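Local coordinates for protein putative kinase (Chloroflexus aurantiacus, PDB 2RHM) that is of unknown function but, as a putative kinase with the P-loop NTPase fold, probably binds a nucleoside triphosphate and transfers its phosphate, at residues His13-Lys18 and Glu120-Arg125; Thr19-Ala24 and Ile173-Ile178; Val112-Val117 and Asp166-Glu171. All coordinates share one frame; numbering follows the deposited sequence.

Interaction 1 of 3, residues His13-Lys18 and Glu120-Arg125; sequences HPATGK and ERILSR. With BEZ (benzoic acid), chain G.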
loop_
_atom_site.group_PDB
_atom_site.type_symbol
_atom_site.label_atom_id
_atom_site.label_comp_id
_atom_site.label_asym_id
_atom_site.label_seq_id
_atom_site.Cartn_x
_atom_site.Cartn_y
_atom_site.Cartn_z
ATOM N N HIS B 13 -20.798 -5.323 -5.081
ATOM C CA HIS B 13 -21.076 -4.082 -5.781
ATOM C C HIS B 13 -20.967 -2.874 -4.815
ATOM O O HIS B 13 -21.000 -3.029 -3.604
ATOM C CB HIS B 13 -22.451 -4.129 -6.428
ATOM C CG HIS B 13 -22.508 -4.969 -7.656
ATOM N ND1 HIS B 13 -21.606 -4.835 -8.688
ATOM C CD2 HIS B 13 -23.380 -5.933 -8.036
ATOM C CE1 HIS B 13 -21.926 -5.678 -9.655
ATOM N NE2 HIS B 13 -23.001 -6.354 -9.286
ATOM N N PRO B 14 -20.790 -1.660 -5.357
ATOM C CA PRO B 14 -20.782 -0.485 -4.493
ATOM C C PRO B 14 -22.015 -0.394 -3.574
ATOM O O PRO B 14 -23.144 -0.695 -3.983
ATOM C CB PRO B 14 -20.741 0.662 -5.499
ATOM C CG PRO B 14 -19.955 0.075 -6.662
ATOM C CD PRO B 14 -20.523 -1.306 -6.763
ATOM N N ALA B 15 -21.760 -0.043 -2.319
ATOM C CA ALA B 15 -22.789 0.122 -1.279
ATOM C C ALA B 15 -23.356 -1.182 -0.682
ATOM O O ALA B 15 -24.286 -1.138 0.106
ATOM C CB ALA B 15 -23.913 1.066 -1.748
ATOM N N THR B 16 -22.795 -2.341 -1.024
ATOM C CA THR B 16 -23.277 -3.604 -0.464
ATOM C C THR B 16 -22.828 -3.926 0.972
ATOM O O THR B 16 -23.199 -4.977 1.506
ATOM C CB THR B 16 -22.850 -4.801 -1.349
ATOM O OG1 THR B 16 -21.438 -4.756 -1.568
ATOM C CG2 THR B 16 -23.593 -4.771 -2.691
ATOM N N GLY B 17 -22.015 -3.052 1.569
ATOM C CA GLY B 17 -21.517 -3.257 2.926
ATOM C C GLY B 17 -20.072 -3.727 3.002
ATOM O O GLY B 17 -19.528 -3.927 4.092
ATOM N N LYS B 18 -19.447 -3.926 1.849
ATOM C CA LYS B 18 -18.067 -4.413 1.825
ATOM C C LYS B 18 -17.079 -3.514 2.564
ATOM O O LYS B 18 -16.111 -4.003 3.158
ATOM C CB LYS B 18 -17.607 -4.683 0.382
ATOM C CG LYS B 18 -17.624 -3.483 -0.534
ATOM C CD LYS B 18 -17.106 -3.872 -1.944
ATOM C CE LYS B 18 -17.274 -2.747 -2.936
ATOM N NZ LYS B 18 -16.627 -1.490 -2.529
ATOM N N GLU B 120 -30.953 3.555 -2.052
ATOM C CA GLU B 120 -31.050 4.417 -0.864
ATOM C C GLU B 120 -29.674 4.810 -0.315
ATOM O O GLU B 120 -29.442 5.980 0.008
ATOM C CB GLU B 120 -31.857 3.729 0.238
ATOM N N ARG B 121 -28.757 3.838 -0.235
ATOM C CA ARG B 121 -27.429 4.071 0.313
ATOM C C ARG B 121 -26.589 4.969 -0.562
ATOM O O ARG B 121 -25.935 5.891 -0.077
ATOM C CB ARG B 121 -26.683 2.751 0.496
ATOM C CG ARG B 121 -27.199 1.929 1.617
ATOM C CD ARG B 121 -26.520 0.576 1.681
ATOM N NE ARG B 121 -27.135 -0.218 2.736
ATOM C CZ ARG B 121 -26.952 -1.516 2.921
ATOM N NH1 ARG B 121 -26.154 -2.212 2.118
ATOM N NH2 ARG B 121 -27.579 -2.122 3.921
ATOM N N ILE B 122 -26.590 4.685 -1.858
ATOM C CA ILE B 122 -25.826 5.480 -2.805
ATOM C C ILE B 122 -26.235 6.944 -2.688
ATOM O O ILE B 122 -25.385 7.827 -2.550
ATOM C CB ILE B 122 -26.032 4.963 -4.246
ATOM C CG1 ILE B 122 -25.261 3.662 -4.431
ATOM C CG2 ILE B 122 -25.564 5.985 -5.277
ATOM C CD1 ILE B 122 -25.529 2.985 -5.736
ATOM N N LEU B 123 -27.537 7.186 -2.704
ATOM C CA LEU B 123 -28.076 8.542 -2.634
ATOM C C LEU B 123 -27.737 9.260 -1.330
ATOM O O LEU B 123 -27.247 10.392 -1.359
ATOM C CB LEU B 123 -29.593 8.520 -2.831
ATOM C CG LEU B 123 -30.097 8.195 -4.239
ATOM C CD1 LEU B 123 -31.607 8.045 -4.239
ATOM C CD2 LEU B 123 -29.665 9.266 -5.236
ATOM N N SER B 124 -27.996 8.611 -0.197
ATOM C CA SER B 124 -27.729 9.213 1.110
ATOM C C SER B 124 -26.235 9.469 1.343
ATOM O O SER B 124 -25.866 10.498 1.897
ATOM C CB SER B 124 -28.296 8.342 2.233
ATOM O OG SER B 124 -27.651 7.085 2.291
ATOM N N ARG B 125 -25.380 8.541 0.922
ATOM C CA ARG B 125 -23.932 8.708 1.092
ATOM C C ARG B 125 -23.402 9.903 0.309
ATOM O O ARG B 125 -22.519 10.611 0.779
ATOM C CB ARG B 125 -23.185 7.428 0.703
ATOM C CG ARG B 125 -23.376 6.329 1.725
ATOM C CD ARG B 125 -22.856 4.967 1.285
ATOM N NE ARG B 125 -23.267 3.953 2.258
ATOM C CZ ARG B 125 -22.844 2.690 2.292
ATOM N NH1 ARG B 125 -21.966 2.235 1.404
ATOM N NH2 ARG B 125 -23.294 1.879 3.242
HETATM C C BEZ G . -19.875 3.251 -1.760
HETATM O O1 BEZ G . -20.054 3.431 -0.532
HETATM O O2 BEZ G . -19.078 2.359 -2.158
HETATM C C1 BEZ G . -20.616 4.101 -2.744
HETATM C C2 BEZ G . -21.498 5.076 -2.283
HETATM C C3 BEZ G . -22.178 5.864 -3.200
HETATM C C4 BEZ G . -21.981 5.674 -4.566
HETATM C C5 BEZ G . -21.102 4.688 -5.017
HETATM C C6 BEZ G . -20.410 3.903 -4.106
#

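Interaction 2 of 3, residues Thr19-Ala24 and Ile173-Ile178; sequences TTLSQA and IDMNAI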
loop_
_atom_site.group_PDB
_atom_site.type_symbol
_atom_site.label_atom_id
_atom_site.label_comp_id
_atom_site.label_asym_id
_atom_site.label_seq_id
_atom_site.Cartn_x
_atom_site.Cartn_y
_atom_site.Cartn_z
ATOM N N THR B 19 -17.303 -2.208 2.565
ATOM C CA THR B 19 -16.388 -1.327 3.278
ATOM C C THR B 19 -16.459 -1.604 4.779
ATOM O O THR B 19 -15.453 -1.904 5.434
ATOM C CB THR B 19 -16.708 0.152 3.028
ATOM O OG1 THR B 19 -16.707 0.395 1.626
ATOM C CG2 THR B 19 -15.695 1.005 3.701
ATOM N N THR B 20 -17.660 -1.551 5.332
ATOM C CA THR B 20 -17.826 -1.765 6.772
ATOM C C THR B 20 -17.356 -3.143 7.208
ATOM O O THR B 20 -16.666 -3.279 8.217
ATOM C CB THR B 20 -19.299 -1.589 7.162
ATOM O OG1 THR B 20 -19.651 -0.220 6.949
ATOM C CG2 THR B 20 -19.528 -1.946 8.641
ATOM N N LEU B 21 -17.747 -4.145 6.436
ATOM C CA LEU B 21 -17.394 -5.519 6.702
ATOM C C LEU B 21 -15.887 -5.765 6.655
ATOM O O LEU B 21 -15.324 -6.398 7.550
ATOM C CB LEU B 21 -18.138 -6.442 5.748
ATOM C CG LEU B 21 -17.981 -7.938 6.030
ATOM C CD1 LEU B 21 -19.205 -8.709 5.564
ATOM C CD2 LEU B 21 -16.696 -8.553 5.438
ATOM N N SER B 22 -15.219 -5.230 5.636
ATOM C CA SER B 22 -13.777 -5.408 5.540
ATOM C C SER B 22 -13.059 -4.721 6.716
ATOM O O SER B 22 -12.088 -5.248 7.269
ATOM C CB SER B 22 -13.268 -4.894 4.199
ATOM O OG SER B 22 -13.414 -3.500 4.118
ATOM N N GLN B 23 -13.565 -3.569 7.138
ATOM C CA GLN B 23 -12.982 -2.860 8.277
ATOM C C GLN B 23 -13.169 -3.642 9.595
ATOM O O GLN B 23 -12.261 -3.698 10.447
ATOM C CB GLN B 23 -13.549 -1.442 8.347
ATOM C CG GLN B 23 -13.074 -0.543 7.176
ATOM C CD GLN B 23 -13.727 0.848 7.150
ATOM O OE1 GLN B 23 -14.727 1.104 7.829
ATOM N NE2 GLN B 23 -13.162 1.743 6.344
ATOM N N ALA B 24 -14.345 -4.238 9.763
ATOM C CA ALA B 24 -14.632 -5.111 10.895
ATOM C C ALA B 24 -13.725 -6.349 10.914
ATOM O O ALA B 24 -13.344 -6.825 11.985
ATOM C CB ALA B 24 -16.099 -5.563 10.863
ATOM N N ILE B 173 -27.402 -8.879 10.609
ATOM C CA ILE B 173 -25.994 -9.204 10.431
ATOM C C ILE B 173 -25.280 -9.280 11.774
ATOM O O ILE B 173 -25.304 -8.321 12.557
ATOM C CB ILE B 173 -25.298 -8.147 9.554
ATOM C CG1 ILE B 173 -25.942 -8.085 8.163
ATOM C CG2 ILE B 173 -23.797 -8.409 9.467
ATOM C CD1 ILE B 173 -25.861 -9.382 7.361
ATOM N N ASP B 174 -24.662 -10.428 12.047
ATOM C CA ASP B 174 -23.837 -10.595 13.232
ATOM C C ASP B 174 -22.394 -10.539 12.761
ATOM O O ASP B 174 -21.869 -11.499 12.185
ATOM C CB ASP B 174 -24.145 -11.911 13.932
ATOM C CG ASP B 174 -23.374 -12.078 15.231
ATOM O OD1 ASP B 174 -22.156 -11.781 15.277
ATOM O OD2 ASP B 174 -23.990 -12.529 16.214
HETATM N N MSE B 175 -21.752 -9.399 12.991
HETATM C CA MSE B 175 -20.408 -9.191 12.472
HETATM C C MSE B 175 -19.417 -10.177 13.095
HETATM O O MSE B 175 -18.556 -10.690 12.405
HETATM C CB MSE B 175 -19.982 -7.725 12.669
HETATM C CG MSE B 175 -18.778 -7.303 11.853
HETATM SE SE MSE B 175 -19.095 -7.552 9.939
HETATM C CE MSE B 175 -20.398 -6.194 9.748
ATOM N N ASN B 176 -19.560 -10.503 14.378
ATOM C CA ASN B 176 -18.602 -11.429 14.971
ATOM C C ASN B 176 -18.721 -12.800 14.344
ATOM O O ASN B 176 -17.732 -13.514 14.235
ATOM C CB ASN B 176 -18.717 -11.595 16.493
ATOM C CG ASN B 176 -17.683 -12.620 17.021
ATOM O OD1 ASN B 176 -16.478 -12.483 16.749
ATOM N ND2 ASN B 176 -18.152 -13.679 17.690
ATOM N N ALA B 177 -19.936 -13.192 13.965
ATOM C CA ALA B 177 -20.120 -14.489 13.326
ATOM C C ALA B 177 -19.331 -14.539 12.025
ATOM O O ALA B 177 -18.689 -15.548 11.705
ATOM C CB ALA B 177 -21.612 -14.765 13.082
ATOM N N ILE B 178 -19.342 -13.432 11.285
ATOM C CA ILE B 178 -18.616 -13.345 10.023
ATOM C C ILE B 178 -17.111 -13.392 10.289
ATOM O O ILE B 178 -16.394 -14.148 9.653
ATOM C CB ILE B 178 -19.018 -12.088 9.235
ATOM C CG1 ILE B 178 -20.518 -12.152 8.883
ATOM C CG2 ILE B 178 -18.171 -11.970 7.983
ATOM C CD1 ILE B 178 -21.118 -10.817 8.484
#

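Interaction 3 of 3, residues Val112-Val117 and Asp166-Glu171; sequences VASGDV and DTTFPE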
loop_
_atom_site.group_PDB
_atom_site.type_symbol
_atom_site.label_atom_id
_atom_site.label_comp_id
_atom_site.label_asym_id
_atom_site.label_seq_id
_atom_site.Cartn_x
_atom_site.Cartn_y
_atom_site.Cartn_z
ATOM N N VAL B 112 -23.789 -8.581 -0.762
ATOM C CA VAL B 112 -24.884 -8.355 -1.685
ATOM C C VAL B 112 -25.992 -7.599 -0.934
ATOM O O VAL B 112 -26.007 -7.572 0.288
ATOM C CB VAL B 112 -25.439 -9.699 -2.255
ATOM C CG1 VAL B 112 -24.353 -10.475 -3.030
ATOM C CG2 VAL B 112 -26.029 -10.564 -1.149
ATOM N N ALA B 113 -26.875 -6.943 -1.673
ATOM C CA ALA B 113 -28.064 -6.319 -1.080
ATOM C C ALA B 113 -29.071 -6.008 -2.159
ATOM O O ALA B 113 -28.739 -5.979 -3.344
ATOM C CB ALA B 113 -27.715 -5.075 -0.331
ATOM N N SER B 114 -30.299 -5.731 -1.731
ATOM C CA SER B 114 -31.384 -5.476 -2.669
ATOM C C SER B 114 -31.138 -4.174 -3.401
ATOM O O SER B 114 -30.497 -3.257 -2.867
ATOM C CB SER B 114 -32.751 -5.462 -1.958
ATOM O OG SER B 114 -32.919 -4.306 -1.153
ATOM N N GLY B 115 -31.610 -4.115 -4.643
ATOM C CA GLY B 115 -31.486 -2.909 -5.462
ATOM C C GLY B 115 -32.047 -1.678 -4.774
ATOM O O GLY B 115 -31.415 -0.633 -4.770
ATOM N N ASP B 116 -33.229 -1.798 -4.176
ATOM C CA ASP B 116 -33.831 -0.680 -3.455
ATOM C C ASP B 116 -32.936 -0.175 -2.331
ATOM O O ASP B 116 -32.749 1.023 -2.179
ATOM C CB ASP B 116 -35.193 -1.065 -2.879
ATOM C CG ASP B 116 -36.278 -1.160 -3.937
ATOM O OD1 ASP B 116 -36.061 -0.718 -5.089
ATOM O OD2 ASP B 116 -37.365 -1.674 -3.600
ATOM N N VAL B 117 -32.386 -1.090 -1.541
ATOM C CA VAL B 117 -31.489 -0.704 -0.458
ATOM C C VAL B 117 -30.216 -0.051 -0.997
ATOM O O VAL B 117 -29.766 0.949 -0.461
ATOM C CB VAL B 117 -31.169 -1.907 0.471
ATOM C CG1 VAL B 117 -29.889 -1.680 1.259
ATOM C CG2 VAL B 117 -32.363 -2.149 1.395
ATOM N N ASP B 166 -25.633 -10.997 2.859
ATOM C CA ASP B 166 -26.697 -10.107 2.414
ATOM C C ASP B 166 -26.937 -9.053 3.496
ATOM O O ASP B 166 -27.354 -9.366 4.621
ATOM C CB ASP B 166 -27.970 -10.911 2.099
ATOM C CG ASP B 166 -29.021 -10.096 1.338
ATOM O OD1 ASP B 166 -29.127 -8.859 1.525
ATOM O OD2 ASP B 166 -29.772 -10.718 0.551
ATOM N N THR B 167 -26.641 -7.804 3.152
ATOM C CA THR B 167 -26.766 -6.692 4.089
ATOM C C THR B 167 -28.035 -5.859 3.889
ATOM O O THR B 167 -28.124 -4.738 4.388
ATOM C CB THR B 167 -25.568 -5.740 3.987
ATOM O OG1 THR B 167 -25.583 -5.120 2.698
ATOM C CG2 THR B 167 -24.261 -6.487 4.218
ATOM N N THR B 168 -29.009 -6.401 3.167
ATOM C CA THR B 168 -30.273 -5.706 2.937
ATOM C C THR B 168 -30.889 -5.239 4.256
ATOM O O THR B 168 -31.371 -4.100 4.364
ATOM C CB THR B 168 -31.271 -6.627 2.235
ATOM O OG1 THR B 168 -30.752 -7.013 0.957
ATOM C CG2 THR B 168 -32.608 -5.927 2.036
ATOM N N PHE B 169 -30.873 -6.126 5.252
ATOM C CA PHE B 169 -31.363 -5.819 6.601
ATOM C C PHE B 169 -30.198 -5.919 7.585
ATOM O O PHE B 169 -29.921 -7.000 8.113
ATOM C CB PHE B 169 -32.495 -6.767 6.962
ATOM C CG PHE B 169 -33.609 -6.750 5.962
ATOM C CD1 PHE B 169 -34.476 -5.673 5.897
ATOM C CD2 PHE B 169 -33.774 -7.792 5.065
ATOM C CE1 PHE B 169 -35.492 -5.638 4.956
ATOM C CE2 PHE B 169 -34.787 -7.766 4.128
ATOM C CZ PHE B 169 -35.650 -6.687 4.072
ATOM N N PRO B 170 -29.494 -4.792 7.822
ATOM C CA PRO B 170 -28.279 -4.767 8.640
ATOM C C PRO B 170 -28.427 -5.316 10.058
ATOM O O PRO B 170 -27.466 -5.876 10.594
ATOM C CB PRO B 170 -27.921 -3.274 8.695
ATOM C CG PRO B 170 -28.570 -2.681 7.531
ATOM C CD PRO B 170 -29.823 -3.449 7.313
ATOM N N GLU B 171 -29.604 -5.140 10.659
ATOM C CA GLU B 171 -29.875 -5.643 12.002
ATOM C C GLU B 171 -29.696 -7.157 12.114
ATOM O O GLU B 171 -29.419 -7.670 13.195
ATOM C CB GLU B 171 -31.306 -5.285 12.420
#

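Interaction 1 of 3, residues His13-Lys18 and Glu120-Arg125
The loop His13-Lys18, part of a sequence that fits the Walker A motif of P-loop NTPases, packs through Ala15 against Arg121, Ile122 and Arg125 of helix 115-127, beside a bound benzoic acid. Ala15 is the central residue: its CB lies 3.9 Å from Arg121 CB and 4.0 Å from Ile122 CG1, while its carbonyl is gripped from the helix. Arg121 NH1 donates to Ala15 O at 2.9 Å, an N-H...O angle of 163°, with the acceptor nearly in the guanidinium plane and the donor in the carbonyl plane. With CG beside the backbone N (chi1 -72°) and the chain extended from there to NE, Arg121 spans the gap to the loop, and its NH2 binds Thr167 O beyond. Arg125, one helical turn on, runs alongside, Arg121 CB lying over one face of its guanidinium, displaced toward the rim. Arg125 NH1 donates to carboxyl O1 of the benzoic acid (3.0 Å) and stands 3.5 Å from Ala15 CA. The ligand ring is touched by Pro14 CB, 3.5 Å from C6, and by Ile122 CG2, 3.7 Å from C4; Arg131 and Asp137 complete the pocket. Within the loop, His13 O accepts from both Thr16 N, closing a type II turn, and Thr16 OG1, at 2.7 Å for the latter; Gly17 sits at the N-cap position of the helix that starts at Lys18. Replacing Arg121 by alanine removes the guanidinium, and the carbonyls of Ala15 and Thr167 would probably lose their shared donor, leaving the loop less firmly tied to the helix. One arginine thus holds the backbone of the loop while the next meets the ligand's carboxylic group, consistent with a pocket suited to anions, as expected where a P-loop protein receives nucleotide phosphates.

Interaction 2 of 3, residues Thr19-Ala24 and Ile173-Ile178
No flat group lies where Leu21 and Ala24 of helix 18-29 meet Met175 and Ile178 of the last helix, 175-187, of this alpha/beta P-loop fold; the flat group that shapes the contact is the Asp174 carboxylate, set back at the N-cap of helix 175-187. Its OD1 is approached from above the carboxylate plane, 49° out of it, by Ala177 N at 2.9 Å. This capping bond secures the first turn, from which Met175 and Ile178 reach the helix that follows the presumed P-loop. Both helices lie against the parallel sheet. Met175, present as selenomethionine, does most of the touching. Its CG is anti to the backbone N (chi1 -164°), and the chain then bends at chi2 and chi3, bringing SE 3.7 Å from Ala24 CB and 4.1 Å from Leu21 CG. Thr20 CG2 lies near its methyl end, at the edge of the patch. Leu21, with CG likewise anti to N (chi1 -173°), meets the selenium side chain at a slant and Ile178 at about a right angle, CD1 to CD1, 4.1 Å apart. On the sheet, Leu21 also rests on Val10, Ile109, Cys111 and Val165, and Ile178 on Leu163, Ile109 and Val165, so the two side chains share a bed of strand residues. Across the interface the contacts are apolar. The tightest point is a methyl against a methylene: Ala24 CB and Met175 CG stand only 3.3 Å apart, closer than carbons usually come.

Interaction 3 of 3, residues Val112-Val117 and Asp166-Glu171
Val112 O accepts from Thr167 N at 2.9 Å with the N-H nearly straight at the oxygen (167°), and this bond closes the parallel pairing of Val112 with Asp166 at the ends of strands 105-112 and 162-166. Val112 CG2 packs on Asp166 CB, 3.8 Å away. Further along, Thr168 OG1, held beside its own backbone N (chi1 -62°), accepts from Ser114 N at 3.0 Å, and its CG2 touches Ser114 OG, at 3.6 Å, and Val117 CG2. What positions that hydroxyl is Asp166: OD1 receives Thr168 OG1 through its syn lone pair and Thr168 N at 3.0 Å, the latter an Asx turn. Ser114 in turn caps helix 115-127, its OG accepting from Val117 N at 3.3 Å. Farther out, Thr167 OG1 bonds to Thr16 O of the presumed P-loop. The Thr168 hydroxyl donates to Asp166 OD1 and accepts from Ser114 N, so it is used on both counts and links the strand end to the start of the helix by polar bonds at the protein surface.

Overall arrangement
Interactions 1 and 3 lie beyond the C-terminal ends of strands of the parallel sheet; interaction 2 joins two helices that pack on its strands. Interactions 1 and 3 are close, centres about 9 Å apart; both use helix 115-127 and touch through Thr16 and Arg121 with Thr167. The centre of interaction 2 lies about 15 Å from that of interaction 1 and about 14 Å from that of interaction 3, but its first segment continues directly from that of interaction 1. Along the chain, interaction 1 crosses both others, and interaction 3 is nested within the loop closed by interaction 2. The connections that follow three neighbouring strands, 6-12, 105-112 and 162-166, thus meet near the presumed nucleotide loop.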